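Local coordinates for heme-binding protein A / AI-2 binding protein A (PDB 6OFQ) that binds peptide in the periplasm, as in its complex with the peptide STSA, and probably delivers it to an ABC transporter for uptake, at residues A[321-325]-A[326-330]. Sequence-based numbering, arbitrary orientation.
Sequences DDYIK and VIYEG
V326 N bonds to D322 O and I327 N to Y323 O (2.8 Å), regular i to i+4 alpha-helical steps at the C-terminal end of helix 320-328 in this type II periplasmic binding protein. E329 is the first residue to leave helical phi/psi. It enters the left-handed helical region, with a positive phi of 49°. I324 O accepts two N-H groups, weakly from Y328 N and in a straight bond from G330 N at 3.1 Å. G330 N reaches it from above the carbonyl plane, six residues on. E329 N bonds only weakly to K325 O.

Y323 and Y328 meet strand 497-510: Y323 touches L500, and Y328 touches A501 and P503. Y323 CG lies anti to the backbone N (chi1 -177°), which carries the ring along the helix to I327. I327 CG1 sits over one ring face, a CH-pi contact 3.8 Å from the centroid. F390 meets the Y323 ring edge-to-face. I327 CG2 lies over a face of the Y328 ring, toward its rim. The two tyrosine rings approach at CE2 of each. One water joins their hydroxyls, 2.6 Å from Y323 OH and 2.7 Å from Y328 OH.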
ATOM      1  N   ASP A 321     -24.420   5.407  -0.839  1.00  9.65           N
ATOM      2  CA  ASP A 321     -25.009   5.001   0.447  1.00 10.74           C
ATOM      3  C   ASP A 321     -25.516   3.531   0.381  1.00 10.46           C
ATOM      4  O   ASP A 321     -25.305   2.701   1.269  1.00 11.94           O
ATOM      5  CB  ASP A 321     -26.138   5.910   0.909  1.00 12.26           C
ATOM      6  CG  ASP A 321     -25.680   7.295   1.290  1.00 15.97           C
ATOM      7  OD1 ASP A 321     -24.550   7.507   1.766  1.00 16.66           O
ATOM      8  OD2 ASP A 321     -26.519   8.212   1.230  1.00 24.15           O
ATOM      9  N   ASP A 322     -26.166   3.174  -0.714  1.00 10.05           N
ATOM     10  CA  ASP A 322     -26.642   1.803  -0.924  1.00 10.73           C
ATOM     11  C   ASP A 322     -25.506   0.815  -1.116  1.00 10.06           C
ATOM     12  O   ASP A 322     -25.482  -0.306  -0.607  1.00 11.06           O
ATOM     13  CB  ASP A 322     -27.580   1.796  -2.124  1.00 11.61           C
ATOM     14  CG  ASP A 322     -28.383   0.533  -2.219  1.00 14.74           C
ATOM     15  OD1 ASP A 322     -29.038   0.237  -1.196  1.00 16.65           O
ATOM     16  OD2 ASP A 322     -28.466  -0.042  -3.314  1.00 15.10           O
ATOM     17  N   TYR A 323     -24.477   1.248  -1.854  1.00  9.26           N
ATOM     18  CA  TYR A 323     -23.296   0.433  -2.018  1.00  8.47           C
ATOM     19  C   TYR A 323     -22.648   0.079  -0.678  1.00  8.84           C
ATOM     20  O   TYR A 323     -22.246  -1.089  -0.478  1.00 11.69           O
ATOM     21  CB  TYR A 323     -22.323   1.156  -2.957  1.00  8.21           C
ATOM     22  CG  TYR A 323     -21.053   0.413  -3.314  1.00  9.06           C
ATOM     23  CD1 TYR A 323     -20.997  -0.417  -4.378  1.00 10.11           C
ATOM     24  CD2 TYR A 323     -19.877   0.597  -2.633  1.00  9.24           C
ATOM     25  CE1 TYR A 323     -19.870  -1.142  -4.691  1.00 10.38           C
ATOM     26  CE2 TYR A 323     -18.721  -0.044  -2.998  1.00 10.64           C
ATOM     27  CZ  TYR A 323     -18.697  -0.926  -4.025  1.00 10.92           C
ATOM     28  OH  TYR A 323     -17.540  -1.612  -4.334  1.00 13.28           O
ATOM     29  N   ILE A 324     -22.488   1.043   0.195  1.00  9.30           N
ATOM     30  CA  ILE A 324     -21.951   0.796   1.499  1.00 10.24           C
ATOM     31  C   ILE A 324     -22.782  -0.209   2.312  1.00 12.11           C
ATOM     32  O   ILE A 324     -22.212  -1.056   2.976  1.00 11.68           O
ATOM     33  CB  ILE A 324     -21.611   2.102   2.208  1.00 11.31           C
ATOM     34  CG1 ILE A 324     -20.399   2.694   1.441  1.00 12.80           C
ATOM     35  CG2 ILE A 324     -21.432   1.952   3.722  1.00 12.03           C
ATOM     36  CD1 ILE A 324     -20.137   4.106   1.905  1.00 14.03           C
ATOM     37  N   LYS A 325     -24.100  -0.068   2.246  1.00 14.83           N
ATOM     38  CA  LYS A 325     -24.957  -1.093   2.860  1.00 18.20           C
ATOM     39  C   LYS A 325     -24.792  -2.495   2.302  1.00 19.05           C
ATOM     40  O   LYS A 325     -24.590  -3.437   3.073  1.00 18.60           O
ATOM     41  CB  LYS A 325     -26.408  -0.610   2.730  1.00 21.81           C
ATOM     42  CG  LYS A 325     -26.697   0.573   3.617  1.00 29.93           C
ATOM     43  CD  LYS A 325     -28.120   1.119   3.635  1.00 40.92           C
ATOM     44  CE  LYS A 325     -28.114   2.370   4.512  1.00 50.04           C
ATOM     45  NZ  LYS A 325     -29.458   2.890   4.889  1.00 60.09           N
ATOM     46  N   VAL A 326     -24.817  -2.648   0.975  1.00 17.09           N
ATOM     47  CA  VAL A 326     -24.679  -3.936   0.314  1.00 17.79           C
ATOM     48  C   VAL A 326     -23.332  -4.595   0.373  1.00 19.83           C
ATOM     49  O   VAL A 326     -23.214  -5.809   0.580  1.00 18.39           O
ATOM     50  CB  VAL A 326     -25.051  -3.844  -1.186  1.00 20.16           C
ATOM     51  CG1 VAL A 326     -24.841  -5.164  -1.923  1.00 23.59           C
ATOM     52  CG2 VAL A 326     -26.509  -3.463  -1.226  1.00 22.18           C
ATOM     53  N   ILE A 327     -22.307  -3.829   0.027  1.00 16.78           N
ATOM     54  CA  ILE A 327     -20.998  -4.370  -0.120  1.00 18.61           C
ATOM     55  C   ILE A 327     -20.356  -4.397   1.240  1.00 16.99           C
ATOM     56  O   ILE A 327     -19.579  -5.296   1.516  1.00 18.83           O
ATOM     57  CB  ILE A 327     -20.070  -3.603  -1.094  1.00 22.42           C
ATOM     58  CG1 ILE A 327     -20.471  -3.791  -2.550  1.00 25.63           C
ATOM     59  CG2 ILE A 327     -18.594  -3.977  -0.938  1.00 23.77           C
ATOM     60  CD1 ILE A 327     -21.915  -4.095  -2.880  1.00 29.11           C
ATOM     61  N   TYR A 328     -20.500  -3.338   2.018  1.00 12.86           N
ATOM     62  CA  TYR A 328     -19.766  -3.251   3.252  1.00 11.43           C
ATOM     63  C   TYR A 328     -20.534  -3.519   4.508  1.00 11.22           C
ATOM     64  O   TYR A 328     -19.996  -3.485   5.613  1.00 10.70           O
ATOM     65  CB  TYR A 328     -19.073  -1.863   3.366  1.00 12.51           C
ATOM     66  CG  TYR A 328     -17.887  -1.647   2.405  1.00 11.47           C
ATOM     67  CD1 TYR A 328     -16.646  -2.220   2.621  1.00 12.48           C
ATOM     68  CD2 TYR A 328     -18.079  -0.973   1.218  1.00 14.15           C
ATOM     69  CE1 TYR A 328     -15.624  -2.114   1.696  1.00 13.38           C
ATOM     70  CE2 TYR A 328     -17.050  -0.816   0.293  1.00 14.58           C
ATOM     71  CZ  TYR A 328     -15.838  -1.398   0.534  1.00 13.46           C
ATOM     72  OH  TYR A 328     -14.851  -1.180  -0.416  1.00 14.83           O
ATOM     73  N   GLU A 329     -21.849  -3.767   4.383  1.00 11.34           N
ATOM     74  CA  GLU A 329     -22.696  -3.934   5.538  1.00 12.02           C
ATOM     75  C   GLU A 329     -22.524  -2.841   6.564  1.00 10.66           C
ATOM     76  O   GLU A 329     -22.634  -3.017   7.779  1.00 11.50           O
ATOM     77  CB  GLU A 329     -22.466  -5.309   6.175  1.00 14.63           C
ATOM     78  CG  GLU A 329     -22.714  -6.407   5.175  1.00 19.74           C
ATOM     79  CD  GLU A 329     -24.194  -6.795   5.032  1.00 15.15           C
ATOM     80  OE1 GLU A 329     -25.023  -6.494   5.890  1.00 27.88           O
ATOM     81  OE2 GLU A 329     -24.449  -7.374   3.975  1.00 29.30           O
ATOM     82  N   GLY A 330     -22.334  -1.626   6.044  1.00  9.19           N
ATOM     83  CA  GLY A 330     -22.233  -0.493   6.908  1.00  8.98           C
ATOM     84  C   GLY A 330     -20.861  -0.177   7.475  1.00  8.06           C
ATOM     85  O   GLY A 330     -20.659   0.826   8.169  1.00  7.74           O
TER
HETATM   86  O   HOH W   1     -15.438  -0.887  -3.066  1.00 18.93           O